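Local structure of benzoylformate decarboxylase (Mycobacterium smegmatis, 4Q9D) at residues N71-G79 / L113-M121; R426-F437 / P453-Y464. The protein is a tetrameric enzyme of the thiamine pyrophosphate family that binds a magnesium ion in its C-terminal cofactor-binding domain. All coordinates share one frame; numbering follows the deposited sequence.

Contact 1 (N71-G79 / L113-M121); sequences NLHTAAGTG and LNNPDATTM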
ATOM      1  N   ASN B  71      10.375  20.760  -1.369  1.00 20.04           N
ATOM      2  CA  ASN B  71       8.951  21.116  -1.412  1.00 16.27           C
ATOM      3  C   ASN B  71       8.414  20.963  -2.807  1.00 21.90           C
ATOM      4  O   ASN B  71       8.931  21.582  -3.728  1.00 20.69           O
ATOM      5  CB  ASN B  71       8.724  22.548  -0.863  1.00 18.98           C
ATOM      6  CG  ASN B  71       7.241  22.930  -0.797  1.00 24.65           C
ATOM      7  OD1 ASN B  71       6.836  23.920  -1.401  1.00 25.14           O
ATOM      8  ND2 ASN B  71       6.431  22.141  -0.059  1.00 17.51           N
ATOM      9  N   LEU B  72       7.383  20.127  -2.957  1.00 20.80           N
ATOM     10  CA  LEU B  72       6.921  19.695  -4.278  1.00 22.38           C
ATOM     11  C   LEU B  72       5.431  19.995  -4.447  1.00 22.90           C
ATOM     12  O   LEU B  72       4.683  20.067  -3.471  1.00 19.20           O
ATOM     13  CB  LEU B  72       7.148  18.162  -4.449  1.00 19.32           C
ATOM     14  CG  LEU B  72       8.574  17.653  -4.202  1.00 22.65           C
ATOM     15  CD1 LEU B  72       8.715  16.115  -4.387  1.00 17.18           C
ATOM     16  CD2 LEU B  72       9.523  18.349  -5.127  1.00 22.68           C
ATOM     17  N   HIS B  73       5.005  20.144  -5.691  1.00 22.50           N
ATOM     18  CA  HIS B  73       3.639  20.513  -6.018  1.00 22.50           C
ATOM     19  C   HIS B  73       2.637  19.317  -6.066  1.00 24.27           C
ATOM     20  O   HIS B  73       2.469  18.668  -7.117  1.00 19.62           O
ATOM     21  CB  HIS B  73       3.647  21.186  -7.400  1.00 21.17           C
ATOM     22  CG  HIS B  73       2.309  21.694  -7.822  1.00 25.02           C
ATOM     23  ND1 HIS B  73       1.476  22.393  -6.963  1.00 25.83           N
ATOM     24  CD2 HIS B  73       1.650  21.616  -9.006  1.00 24.28           C
ATOM     25  CE1 HIS B  73       0.366  22.721  -7.600  1.00 24.32           C
ATOM     26  NE2 HIS B  73       0.448  22.276  -8.848  1.00 26.80           N
ATOM     27  N   THR B  74       1.954  19.080  -4.952  1.00 17.25           N
ATOM     28  CA  THR B  74       0.911  18.044  -4.826  1.00 18.09           C
ATOM     29  C   THR B  74       1.279  16.724  -5.541  1.00 23.89           C
ATOM     30  O   THR B  74       2.450  16.298  -5.491  1.00 20.81           O
ATOM     31  CB  THR B  74      -0.515  18.614  -5.215  1.00 23.75           C
ATOM     32  OG1 THR B  74      -1.517  17.603  -5.036  1.00 21.30           O
ATOM     33  CG2 THR B  74      -0.559  19.140  -6.662  1.00 19.75           C
ATOM     34  N   ALA B  75       0.319  16.060  -6.185  1.00 19.21           N
ATOM     35  CA  ALA B  75       0.611  14.720  -6.736  1.00 25.24           C
ATOM     36  C   ALA B  75       1.549  14.788  -7.944  1.00 27.75           C
ATOM     37  O   ALA B  75       2.388  13.897  -8.155  1.00 23.26           O
ATOM     38  CB  ALA B  75      -0.678  13.995  -7.132  1.00 21.10           C
ATOM     39  N   ALA B  76       1.357  15.838  -8.742  1.00 24.69           N
ATOM     40  CA  ALA B  76       2.066  16.064 -10.001  1.00 29.40           C
ATOM     41  C   ALA B  76       3.562  16.233  -9.757  1.00 26.48           C
ATOM     42  O   ALA B  76       4.400  15.586 -10.404  1.00 21.67           O
ATOM     43  CB  ALA B  76       1.512  17.323 -10.691  1.00 24.11           C
ATOM     44  N   GLY B  77       3.881  17.119  -8.821  1.00 19.06           N
ATOM     45  CA  GLY B  77       5.267  17.420  -8.502  1.00 20.54           C
ATOM     46  C   GLY B  77       5.899  16.270  -7.732  1.00 26.23           C
ATOM     47  O   GLY B  77       7.068  15.890  -7.980  1.00 18.86           O
ATOM     48  N   THR B  78       5.144  15.709  -6.787  1.00 19.48           N
ATOM     49  CA  THR B  78       5.645  14.533  -6.080  1.00 20.57           C
ATOM     50  C   THR B  78       5.998  13.463  -7.103  1.00 21.61           C
ATOM     51  O   THR B  78       7.059  12.837  -7.051  1.00 22.28           O
ATOM     52  CB  THR B  78       4.625  14.033  -5.040  1.00 20.12           C
ATOM     53  OG1 THR B  78       4.425  15.088  -4.085  1.00 20.92           O
ATOM     54  CG2 THR B  78       5.143  12.828  -4.329  1.00 22.42           C
ATOM     55  N   GLY B  79       5.111  13.273  -8.059  1.00 18.36           N
ATOM     56  CA  GLY B  79       5.305  12.204  -9.015  1.00 18.87           C
ATOM     57  C   GLY B  79       6.549  12.421  -9.859  1.00 21.02           C
ATOM     58  O   GLY B  79       7.296  11.485 -10.085  1.00 19.19           O
ATOM     59  N   LEU B 113      -6.269  19.006  -8.636  1.00 22.79           N
ATOM     60  CA  LEU B 113      -4.949  18.962  -7.987  1.00 21.81           C
ATOM     61  C   LEU B 113      -4.967  18.456  -6.544  1.00 18.35           C
ATOM     62  O   LEU B 113      -4.028  18.663  -5.798  1.00 21.22           O
ATOM     63  CB  LEU B 113      -4.242  20.312  -8.091  1.00 21.14           C
ATOM     64  CG  LEU B 113      -3.688  20.533  -9.517  1.00 26.74           C
ATOM     65  CD1 LEU B 113      -3.367  21.996  -9.757  1.00 25.67           C
ATOM     66  CD2 LEU B 113      -2.452  19.646  -9.829  1.00 25.96           C
ATOM     67  N   ASN B 114      -6.049  17.797  -6.154  1.00 21.98           N
ATOM     68  CA  ASN B 114      -6.055  16.997  -4.928  1.00 21.34           C
ATOM     69  C   ASN B 114      -5.037  15.874  -5.082  1.00 24.37           C
ATOM     70  O   ASN B 114      -4.760  15.427  -6.196  1.00 21.34           O
ATOM     71  CB  ASN B 114      -7.439  16.384  -4.734  1.00 18.52           C
ATOM     72  CG  ASN B 114      -7.635  15.775  -3.376  1.00 24.48           C
ATOM     73  OD1 ASN B 114      -7.156  16.300  -2.370  1.00 20.49           O
ATOM     74  ND2 ASN B 114      -8.402  14.675  -3.325  1.00 22.61           N
ATOM     75  N   ASN B 115      -4.496  15.417  -3.960  1.00 17.24           N
ATOM     76  CA  ASN B 115      -3.558  14.317  -3.935  1.00 21.51           C
ATOM     77  C   ASN B 115      -4.141  13.227  -3.019  1.00 18.85           C
ATOM     78  O   ASN B 115      -3.680  13.039  -1.896  1.00 21.95           O
ATOM     79  CB  ASN B 115      -2.195  14.793  -3.416  1.00 19.50           C
ATOM     80  CG  ASN B 115      -1.094  13.739  -3.611  1.00 26.06           C
ATOM     81  OD1 ASN B 115      -1.306  12.727  -4.288  1.00 23.20           O
ATOM     82  ND2 ASN B 115       0.075  13.976  -3.025  1.00 18.00           N
ATOM     83  N   PRO B 116      -5.170  12.512  -3.500  1.00 18.77           N
ATOM     84  CA  PRO B 116      -5.852  11.489  -2.684  1.00 19.65           C
ATOM     85  C   PRO B 116      -4.938  10.327  -2.325  1.00 23.66           C
ATOM     86  O   PRO B 116      -4.125   9.903  -3.165  1.00 21.48           O
ATOM     87  CB  PRO B 116      -7.022  11.014  -3.577  1.00 21.82           C
ATOM     88  CG  PRO B 116      -6.589  11.325  -4.972  1.00 20.23           C
ATOM     89  CD  PRO B 116      -5.694  12.583  -4.878  1.00 19.47           C
ATOM     90  N   ASP B 117      -5.056   9.843  -1.085  1.00 18.17           N
ATOM     91  CA  ASP B 117      -4.210   8.764  -0.601  1.00 17.21           C
ATOM     92  C   ASP B 117      -2.743   9.134  -0.835  1.00 21.51           C
ATOM     93  O   ASP B 117      -1.958   8.319  -1.308  1.00 21.50           O
ATOM     94  CB  ASP B 117      -4.571   7.462  -1.341  1.00 26.99           C
ATOM     95  CG  ASP B 117      -4.017   6.209  -0.649  1.00 37.62           C
ATOM     96  OD1 ASP B 117      -3.478   6.297   0.494  1.00 36.39           O
ATOM     97  OD2 ASP B 117      -4.138   5.114  -1.247  1.00 36.79           O
ATOM     98  N   ALA B 118      -2.387  10.380  -0.491  1.00 19.46           N
ATOM     99  CA  ALA B 118      -1.045  10.907  -0.689  1.00 18.73           C
ATOM    100  C   ALA B 118       0.056  10.078  -0.062  1.00 18.92           C
ATOM    101  O   ALA B 118       1.135   9.977  -0.631  1.00 19.80           O
ATOM    102  CB  ALA B 118      -0.945  12.401  -0.186  1.00 19.11           C
ATOM    103  N   THR B 119      -0.187   9.518   1.127  1.00 17.88           N
ATOM    104  CA  THR B 119       0.867   8.772   1.809  1.00 18.31           C
ATOM    105  C   THR B 119       1.261   7.479   1.062  1.00 21.36           C
ATOM    106  O   THR B 119       2.351   6.983   1.244  1.00 20.07           O
ATOM    107  CB  THR B 119       0.499   8.395   3.260  1.00 21.68           C
ATOM    108  OG1 THR B 119      -0.695   7.598   3.260  1.00 19.19           O
ATOM    109  CG2 THR B 119       0.311   9.645   4.109  1.00 19.78           C
ATOM    110  N   THR B 120       0.376   6.946   0.229  1.00 19.75           N
ATOM    111  CA  THR B 120       0.701   5.725  -0.530  1.00 20.68           C
ATOM    112  C   THR B 120       1.632   6.008  -1.698  1.00 20.51           C
ATOM    113  O   THR B 120       2.454   5.159  -2.088  1.00 19.09           O
ATOM    114  CB  THR B 120      -0.590   5.020  -1.017  1.00 22.21           C
ATOM    115  OG1 THR B 120      -1.318   4.596   0.134  1.00 20.85           O
ATOM    116  CG2 THR B 120      -0.272   3.811  -1.867  1.00 17.72           C
ATOM    117  N   MET B 121       1.538   7.225  -2.240  1.00 19.08           N
ATOM    118  CA  MET B 121       2.237   7.538  -3.493  1.00 19.66           C
ATOM    119  C   MET B 121       3.767   7.316  -3.475  1.00 16.41           C
ATOM    120  O   MET B 121       4.297   6.663  -4.351  1.00 20.82           O
ATOM    121  CB  MET B 121       1.888   8.961  -3.996  1.00 17.29           C
ATOM    122  CG  MET B 121       2.445   9.241  -5.398  1.00 18.88           C
ATOM    123  SD  MET B 121       1.974  10.927  -5.949  1.00 21.75           S
ATOM    124  CE  MET B 121       2.612  10.795  -7.620  1.00 19.01           C
TER
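Thr-74 and Leu-113 make the hydrogen bond that joins these segments: OG1 of Thr-74 donates to the backbone O of Leu-113 at 2.8 Å. The hydroxyl lies 38° out of the carbonyl plane, off the usual lone-pair directions. It gets there because chi1 of Thr-74 (-178°) sets OG1 opposite the backbone N. A second polar interaction lies within 71-79, where O of Thr-74 takes both the amide N and the OG1 of Thr-78, the two donors arriving from opposite faces of its plane; the OG1 of Thr-78 stands 2.7 Å from that O.

Apolar contacts flank the bond. The methyl CG2 of Thr-74 meets CD2 of Leu-113 at 3.7 Å, the two side chains crossing at about a right angle, and the same methyl sits over the centre of one face of the His-73 ring. CD1 of Leu-113 approaches NE2 of His-73 at 3.9 Å. The other ring nitrogen, ND1, is bonded to Glu-31, which also receives the backbone N of Thr-74. Beside Thr-74, the amide of Asn-115 lies against Ala-75, its OD1 3.2 Å from CB of Ala-75.

Further along, Met-121 reaches the helix with its chain fully extended. Its SD lies 4.0 Å from CG2 of Thr-78, and its terminal CE fits tightly against CA of Gly-79 (3.3 Å), where the glycine carries no CB.

Within the N-terminal thiamine pyrophosphate-binding domain, the contact thus joins helix 74-80, which follows strand 68-72 of the parallel sheet, to the long loop between strands 95-101 and 128-130. A second subunit packs on Leu-113 and Met-121. One hydroxyl bond to a backbone carbonyl fixes one end of this largely buried interface, while the extended Met-121 closes the other by apolar packing.

Contact 2 (R426-F437 / P453-Y464); sequences RTVVATIGDGSF and PIVFVVLRNGEY. With MG (magnesium ion), chain F; FMT (formic acid), chain H.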
ATOM      1  N   ARG B 426      35.955  24.645  -3.386  1.00 30.72           N
ATOM      2  CA  ARG B 426      36.514  23.652  -4.292  1.00 28.35           C
ATOM      3  C   ARG B 426      35.648  23.628  -5.513  1.00 30.02           C
ATOM      4  O   ARG B 426      34.553  24.236  -5.542  1.00 24.06           O
ATOM      5  CB  ARG B 426      36.570  22.264  -3.643  1.00 31.76           C
ATOM      6  CG  ARG B 426      35.212  21.593  -3.514  1.00 31.90           C
ATOM      7  CD  ARG B 426      35.303  20.192  -2.919  1.00 24.92           C
ATOM      8  NE  ARG B 426      33.970  19.744  -2.556  1.00 27.03           N
ATOM      9  CZ  ARG B 426      33.689  18.573  -1.999  1.00 33.50           C
ATOM     10  NH1 ARG B 426      34.652  17.707  -1.715  1.00 24.82           N
ATOM     11  NH2 ARG B 426      32.432  18.269  -1.725  1.00 27.19           N
ATOM     12  N   THR B 427      36.150  22.943  -6.526  1.00 25.28           N
ATOM     13  CA  THR B 427      35.439  22.825  -7.772  1.00 26.87           C
ATOM     14  C   THR B 427      34.812  21.441  -7.849  1.00 23.03           C
ATOM     15  O   THR B 427      35.339  20.463  -7.309  1.00 27.25           O
ATOM     16  CB  THR B 427      36.352  23.120  -8.997  1.00 29.02           C
ATOM     17  OG1 THR B 427      36.809  24.473  -8.922  1.00 35.29           O
ATOM     18  CG2 THR B 427      35.582  22.970 -10.317  1.00 24.23           C
ATOM     19  N   VAL B 428      33.646  21.391  -8.479  1.00 28.75           N
ATOM     20  CA  VAL B 428      32.995  20.128  -8.784  1.00 22.65           C
ATOM     21  C   VAL B 428      33.192  19.846 -10.261  1.00 24.49           C
ATOM     22  O   VAL B 428      32.855  20.676 -11.125  1.00 24.15           O
ATOM     23  CB  VAL B 428      31.481  20.157  -8.467  1.00 22.94           C
ATOM     24  CG1 VAL B 428      30.816  18.828  -8.933  1.00 18.99           C
ATOM     25  CG2 VAL B 428      31.272  20.357  -6.988  1.00 22.66           C
ATOM     26  N   VAL B 429      33.758  18.683 -10.545  1.00 21.22           N
ATOM     27  CA  VAL B 429      33.944  18.234 -11.918  1.00 24.03           C
ATOM     28  C   VAL B 429      33.023  17.035 -12.137  1.00 20.94           C
ATOM     29  O   VAL B 429      33.138  16.011 -11.467  1.00 25.87           O
ATOM     30  CB  VAL B 429      35.405  17.826 -12.168  1.00 27.44           C
ATOM     31  CG1 VAL B 429      35.573  17.225 -13.599  1.00 21.15           C
ATOM     32  CG2 VAL B 429      36.322  19.035 -11.923  1.00 24.11           C
ATOM     33  N   ALA B 430      32.101  17.182 -13.072  1.00 22.22           N
ATOM     34  CA  ALA B 430      31.102  16.167 -13.323  1.00 24.28           C
ATOM     35  C   ALA B 430      31.337  15.632 -14.713  1.00 27.76           C
ATOM     36  O   ALA B 430      31.291  16.384 -15.684  1.00 28.23           O
ATOM     37  CB  ALA B 430      29.657  16.776 -13.193  1.00 20.01           C
ATOM     38  N   THR B 431      31.596  14.337 -14.819  1.00 20.40           N
ATOM     39  CA  THR B 431      31.761  13.739 -16.133  1.00 21.89           C
ATOM     40  C   THR B 431      30.498  12.949 -16.456  1.00 25.00           C
ATOM     41  O   THR B 431      30.192  11.945 -15.799  1.00 24.41           O
ATOM     42  CB  THR B 431      33.038  12.854 -16.213  1.00 24.97           C
ATOM     43  OG1 THR B 431      32.907  11.757 -15.305  1.00 26.31           O
ATOM     44  CG2 THR B 431      34.291  13.689 -15.836  1.00 19.95           C
ATOM     45  N   ILE B 432      29.768  13.406 -17.467  1.00 18.21           N
ATOM     46  CA  ILE B 432      28.416  12.913 -17.737  1.00 22.53           C
ATOM     47  C   ILE B 432      28.288  12.455 -19.192  1.00 24.84           C
ATOM     48  O   ILE B 432      28.689  13.187 -20.108  1.00 27.44           O
ATOM     49  CB  ILE B 432      27.365  14.056 -17.498  1.00 25.18           C
ATOM     50  CG1 ILE B 432      27.632  14.787 -16.181  1.00 23.03           C
ATOM     51  CG2 ILE B 432      25.915  13.496 -17.458  1.00 19.50           C
ATOM     52  CD1 ILE B 432      27.337  13.916 -14.934  1.00 18.93           C
ATOM     53  N   GLY B 433      27.730  11.270 -19.429  1.00 22.20           N
ATOM     54  CA  GLY B 433      27.461  10.846 -20.804  1.00 18.65           C
ATOM     55  C   GLY B 433      26.412  11.767 -21.456  1.00 23.86           C
ATOM     56  O   GLY B 433      25.643  12.433 -20.752  1.00 21.97           O
ATOM     57  N   ASP B 434      26.347  11.807 -22.789  1.00 19.77           N
ATOM     58  CA  ASP B 434      25.421  12.724 -23.459  1.00 20.75           C
ATOM     59  C   ASP B 434      23.960  12.328 -23.246  1.00 21.98           C
ATOM     60  O   ASP B 434      23.099  13.194 -23.168  1.00 23.89           O
ATOM     61  CB  ASP B 434      25.756  12.944 -24.971  1.00 18.57           C
ATOM     62  CG  ASP B 434      25.965  11.639 -25.753  1.00 23.27           C
ATOM     63  OD1 ASP B 434      26.074  10.558 -25.163  1.00 32.75           O
ATOM     64  OD2 ASP B 434      26.042  11.688 -26.986  1.00 29.10           O
ATOM     65  N   GLY B 435      23.675  11.029 -23.178  1.00 24.81           N
ATOM     66  CA  GLY B 435      22.319  10.579 -22.877  1.00 24.11           C
ATOM     67  C   GLY B 435      21.919  10.958 -21.449  1.00 21.29           C
ATOM     68  O   GLY B 435      20.848  11.527 -21.214  1.00 23.03           O
ATOM     69  N   SER B 436      22.787  10.635 -20.500  1.00 21.00           N
ATOM     70  CA  SER B 436      22.592  10.980 -19.103  1.00 22.16           C
ATOM     71  C   SER B 436      22.400  12.464 -18.900  1.00 21.76           C
ATOM     72  O   SER B 436      21.568  12.877 -18.094  1.00 25.68           O
ATOM     73  CB  SER B 436      23.790  10.514 -18.259  1.00 22.01           C
ATOM     74  OG  SER B 436      23.856   9.086 -18.279  1.00 29.92           O
ATOM     75  N   PHE B 437      23.172  13.264 -19.631  1.00 22.19           N
ATOM     76  CA  PHE B 437      23.081  14.717 -19.523  1.00 17.97           C
ATOM     77  C   PHE B 437      21.675  15.255 -19.830  1.00 21.95           C
ATOM     78  O   PHE B 437      21.272  16.257 -19.253  1.00 21.45           O
ATOM     79  CB  PHE B 437      24.090  15.405 -20.448  1.00 20.54           C
ATOM     80  CG  PHE B 437      24.380  16.833 -20.073  1.00 22.05           C
ATOM     81  CD1 PHE B 437      25.053  17.134 -18.884  1.00 17.47           C
ATOM     82  CD2 PHE B 437      24.008  17.876 -20.915  1.00 22.34           C
ATOM     83  CE1 PHE B 437      25.328  18.465 -18.533  1.00 19.58           C
ATOM     84  CE2 PHE B 437      24.268  19.201 -20.565  1.00 18.94           C
ATOM     85  CZ  PHE B 437      24.915  19.495 -19.369  1.00 20.53           C
ATOM     86  N   PRO B 453      30.744  26.855  -9.020  1.00 24.65           N
ATOM     87  CA  PRO B 453      31.977  26.388  -9.672  1.00 24.92           C
ATOM     88  C   PRO B 453      31.845  24.919 -10.035  1.00 23.87           C
ATOM     89  O   PRO B 453      32.410  24.025  -9.383  1.00 25.16           O
ATOM     90  CB  PRO B 453      33.060  26.592  -8.598  1.00 24.21           C
ATOM     91  CG  PRO B 453      32.292  26.364  -7.290  1.00 32.18           C
ATOM     92  CD  PRO B 453      30.881  26.934  -7.548  1.00 25.34           C
ATOM     93  N   ILE B 454      31.109  24.679 -11.114  1.00 22.21           N
ATOM     94  CA  ILE B 454      30.930  23.340 -11.612  1.00 24.09           C
ATOM     95  C   ILE B 454      31.368  23.282 -13.067  1.00 21.61           C
ATOM     96  O   ILE B 454      30.957  24.103 -13.892  1.00 25.91           O
ATOM     97  CB  ILE B 454      29.464  22.887 -11.529  1.00 23.87           C
ATOM     98  CG1 ILE B 454      28.909  23.070 -10.106  1.00 23.19           C
ATOM     99  CG2 ILE B 454      29.347  21.428 -11.998  1.00 17.86           C
ATOM    100  CD1 ILE B 454      27.415  22.794 -10.052  1.00 22.64           C
ATOM    101  N   VAL B 455      32.195  22.296 -13.377  1.00 24.24           N
ATOM    102  CA  VAL B 455      32.589  22.058 -14.758  1.00 25.59           C
ATOM    103  C   VAL B 455      31.946  20.757 -15.188  1.00 25.22           C
ATOM    104  O   VAL B 455      32.304  19.688 -14.688  1.00 24.22           O
ATOM    105  CB  VAL B 455      34.135  21.945 -14.909  1.00 25.10           C
ATOM    106  CG1 VAL B 455      34.493  21.736 -16.368  1.00 24.59           C
ATOM    107  CG2 VAL B 455      34.825  23.199 -14.342  1.00 27.32           C
ATOM    108  N   PHE B 456      30.968  20.848 -16.081  1.00 24.42           N
ATOM    109  CA  PHE B 456      30.279  19.664 -16.592  1.00 23.12           C
ATOM    110  C   PHE B 456      31.041  19.230 -17.847  1.00 25.23           C
ATOM    111  O   PHE B 456      31.086  19.968 -18.837  1.00 25.79           O
ATOM    112  CB  PHE B 456      28.817  20.009 -16.990  1.00 19.68           C
ATOM    113  CG  PHE B 456      27.946  20.460 -15.829  1.00 21.64           C
ATOM    114  CD1 PHE B 456      27.370  19.531 -14.960  1.00 19.49           C
ATOM    115  CD2 PHE B 456      27.714  21.805 -15.606  1.00 20.03           C
ATOM    116  CE1 PHE B 456      26.552  19.942 -13.884  1.00 20.38           C
ATOM    117  CE2 PHE B 456      26.895  22.237 -14.524  1.00 23.81           C
ATOM    118  CZ  PHE B 456      26.331  21.296 -13.662  1.00 20.79           C
ATOM    119  N   VAL B 457      31.629  18.045 -17.814  1.00 21.59           N
ATOM    120  CA  VAL B 457      32.328  17.525 -18.971  1.00 23.12           C
ATOM    121  C   VAL B 457      31.459  16.451 -19.587  1.00 18.71           C
ATOM    122  O   VAL B 457      31.282  15.369 -19.024  1.00 20.85           O
ATOM    123  CB  VAL B 457      33.674  16.917 -18.587  1.00 23.77           C
ATOM    124  CG1 VAL B 457      34.346  16.283 -19.831  1.00 24.56           C
ATOM    125  CG2 VAL B 457      34.547  17.946 -17.941  1.00 16.47           C
ATOM    126  N   VAL B 458      30.896  16.759 -20.742  1.00 21.38           N
ATOM    127  CA  VAL B 458      29.914  15.883 -21.364  1.00 21.29           C
ATOM    128  C   VAL B 458      30.532  15.084 -22.507  1.00 24.70           C
ATOM    129  O   VAL B 458      31.023  15.644 -23.479  1.00 24.28           O
ATOM    130  CB  VAL B 458      28.702  16.709 -21.883  1.00 25.61           C
ATOM    131  CG1 VAL B 458      27.737  15.823 -22.644  1.00 18.23           C
ATOM    132  CG2 VAL B 458      27.992  17.415 -20.707  1.00 19.19           C
ATOM    133  N   LEU B 459      30.488  13.767 -22.386  1.00 24.41           N
ATOM    134  CA  LEU B 459      31.074  12.892 -23.394  1.00 30.63           C
ATOM    135  C   LEU B 459      30.057  12.545 -24.470  1.00 26.62           C
ATOM    136  O   LEU B 459      29.175  11.695 -24.285  1.00 28.49           O
ATOM    137  CB  LEU B 459      31.650  11.631 -22.730  1.00 26.02           C
ATOM    138  CG  LEU B 459      32.879  11.817 -21.822  1.00 33.63           C
ATOM    139  CD1 LEU B 459      32.541  12.473 -20.525  1.00 33.33           C
ATOM    140  CD2 LEU B 459      33.506  10.448 -21.543  1.00 45.21           C
ATOM    141  N   ARG B 460      30.187  13.229 -25.599  1.00 26.60           N
ATOM    142  CA  ARG B 460      29.231  13.143 -26.681  1.00 29.38           C
ATOM    143  C   ARG B 460      29.671  12.093 -27.728  1.00 31.04           C
ATOM    144  O   ARG B 460      30.465  12.383 -28.621  1.00 26.51           O
ATOM    145  CB  ARG B 460      29.059  14.539 -27.317  1.00 26.40           C
ATOM    146  CG  ARG B 460      28.217  14.578 -28.649  1.00 23.98           C
ATOM    147  CD  ARG B 460      26.730  14.632 -28.360  1.00 32.76           C
ATOM    148  NE  ARG B 460      25.919  14.741 -29.573  1.00 26.90           N
ATOM    149  CZ  ARG B 460      24.906  13.940 -29.859  1.00 33.39           C
ATOM    150  NH1 ARG B 460      24.571  12.972 -29.000  1.00 29.37           N
ATOM    151  NH2 ARG B 460      24.234  14.107 -30.999  1.00 23.57           N
ATOM    152  N   ASN B 461      29.144  10.881 -27.613  1.00 26.16           N
ATOM    153  CA  ASN B 461      29.396   9.853 -28.613  1.00 30.89           C
ATOM    154  C   ASN B 461      28.156   9.470 -29.424  1.00 36.35           C
ATOM    155  O   ASN B 461      28.210   8.533 -30.219  1.00 36.95           O
ATOM    156  CB  ASN B 461      30.036   8.599 -27.978  1.00 32.19           C
ATOM    157  CG  ASN B 461      29.172   7.987 -26.888  1.00 39.99           C
ATOM    158  OD1 ASN B 461      28.005   8.343 -26.727  1.00 31.08           O
ATOM    159  ND2 ASN B 461      29.735   7.053 -26.143  1.00 39.14           N
ATOM    160  N   GLY B 462      27.041  10.176 -29.225  1.00 30.10           N
ATOM    161  CA  GLY B 462      25.852   9.965 -30.056  1.00 24.60           C
ATOM    162  C   GLY B 462      25.006   8.739 -29.694  1.00 32.92           C
ATOM    163  O   GLY B 462      24.135   8.315 -30.468  1.00 32.34           O
ATOM    164  N   GLU B 463      25.233   8.157 -28.515  1.00 25.91           N
ATOM    165  CA  GLU B 463      24.476   6.949 -28.138  1.00 35.06           C
ATOM    166  C   GLU B 463      24.405   6.701 -26.645  1.00 35.11           C
ATOM    167  O   GLU B 463      25.242   7.184 -25.879  1.00 32.28           O
ATOM    168  CB  GLU B 463      25.096   5.701 -28.790  1.00 35.88           C
ATOM    169  CG  GLU B 463      26.566   5.565 -28.503  1.00 37.21           C
ATOM    170  CD  GLU B 463      27.214   4.401 -29.260  1.00 55.20           C
ATOM    171  OE1 GLU B 463      26.834   4.122 -30.423  1.00 42.25           O
ATOM    172  OE2 GLU B 463      28.109   3.766 -28.671  1.00 52.26           O
ATOM    173  N   TYR B 464      23.426   5.902 -26.232  1.00 29.95           N
ATOM    174  CA  TYR B 464      23.367   5.495 -24.841  1.00 40.74           C
ATOM    175  C   TYR B 464      24.380   4.395 -24.528  1.00 43.94           C
ATOM    176  O   TYR B 464      24.673   3.560 -25.371  1.00 37.71           O
ATOM    177  CB  TYR B 464      21.976   4.985 -24.496  1.00 29.95           C
ATOM    178  CG  TYR B 464      20.937   6.059 -24.337  1.00 36.99           C
ATOM    179  CD1 TYR B 464      21.012   6.981 -23.294  1.00 34.83           C
ATOM    180  CD2 TYR B 464      19.832   6.100 -25.174  1.00 32.36           C
ATOM    181  CE1 TYR B 464      20.012   7.935 -23.102  1.00 32.26           C
ATOM    182  CE2 TYR B 464      18.840   7.040 -24.996  1.00 40.01           C
ATOM    183  CZ  TYR B 464      18.936   7.962 -23.967  1.00 35.47           C
ATOM    184  OH  TYR B 464      17.950   8.906 -23.814  1.00 37.44           O
TER
HETATM  185 MG    MG F 601      26.804   8.394 -24.832  1.00 32.01          MG
HETATM  186  C   FMT H 603      25.392   8.016 -21.667  1.00 31.96           C
HETATM  187  O1  FMT H 603      24.789   8.486 -20.709  1.00 36.69           O
HETATM  188  O2  FMT H 603      25.194   8.384 -22.818  1.00 34.28           O
HETATM  189  O   HOH W   1      18.285  11.022 -22.334  1.00 23.78           O
HETATM  190  O   HOH W   2      28.733   9.312 -23.708  1.00 31.72           O
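OD2 of Asp-434 is gripped by two donors from the 453-464 segment. The amide N of Gly-462 reaches the syn lone pair of Asp-434 OD2 at 2.9 Å, while NH1 of Arg-460 forms a salt bridge with the same OD2 at 2.8 Å from the anti side, 30° out of the carboxylate plane. The arginine's bend at chi2 (84°) turns the guanidinium back toward the aspartate, and its NH2 bonds to O of Leu-484.

OD1 of Asp-434 binds the magnesium ion at 2.3 Å. OD1 of Asn-461, O of Glu-463, a water and formic acid O2 also coordinate the metal. The formic acid is held in turn by the N of Gly-435 and by the N and OG of Ser-436.

Behind the site, parallel strands 428-433 and 454-460 pair in register from Val-428/Ile-454 to Gly-433/Leu-459, and the ladder ends in a weak bond from N of Asp-434 to O of Leu-459. On the face carrying Ala-430 and Phe-456, CG2 of Val-458 makes a CH-pi contact over the Phe-437 ring, 3.6 Å from its centroid.

In Asp-434, OD1 thus faces the metal, with a weak bond from N of Gly-435, while OD2 takes the two stronger protein donors. Together they probably share the carboxylate's charge and fix its rotation, at the cofactor-metal site characteristic of this family.

Contact 1 and contact 2 belong to the two cofactor-binding domains of one chain, contact 1 in the N-terminal one and contact 2 in the C-terminal one. Their centres are 32 Å apart and their nearest atoms about 16 Å, so they do not touch. In each, a helix that follows a strand of a parallel sheet supplies part of the interface, but only contact 2 holds the magnesium ion. Both meet a second subunit: residues 113-121 pack against its Ser-402 and Trp-125, and Tyr-464 bonds to its Asn-26. This is consistent with family members, where the cofactor lies between an N-terminal and a C-terminal domain of different subunits.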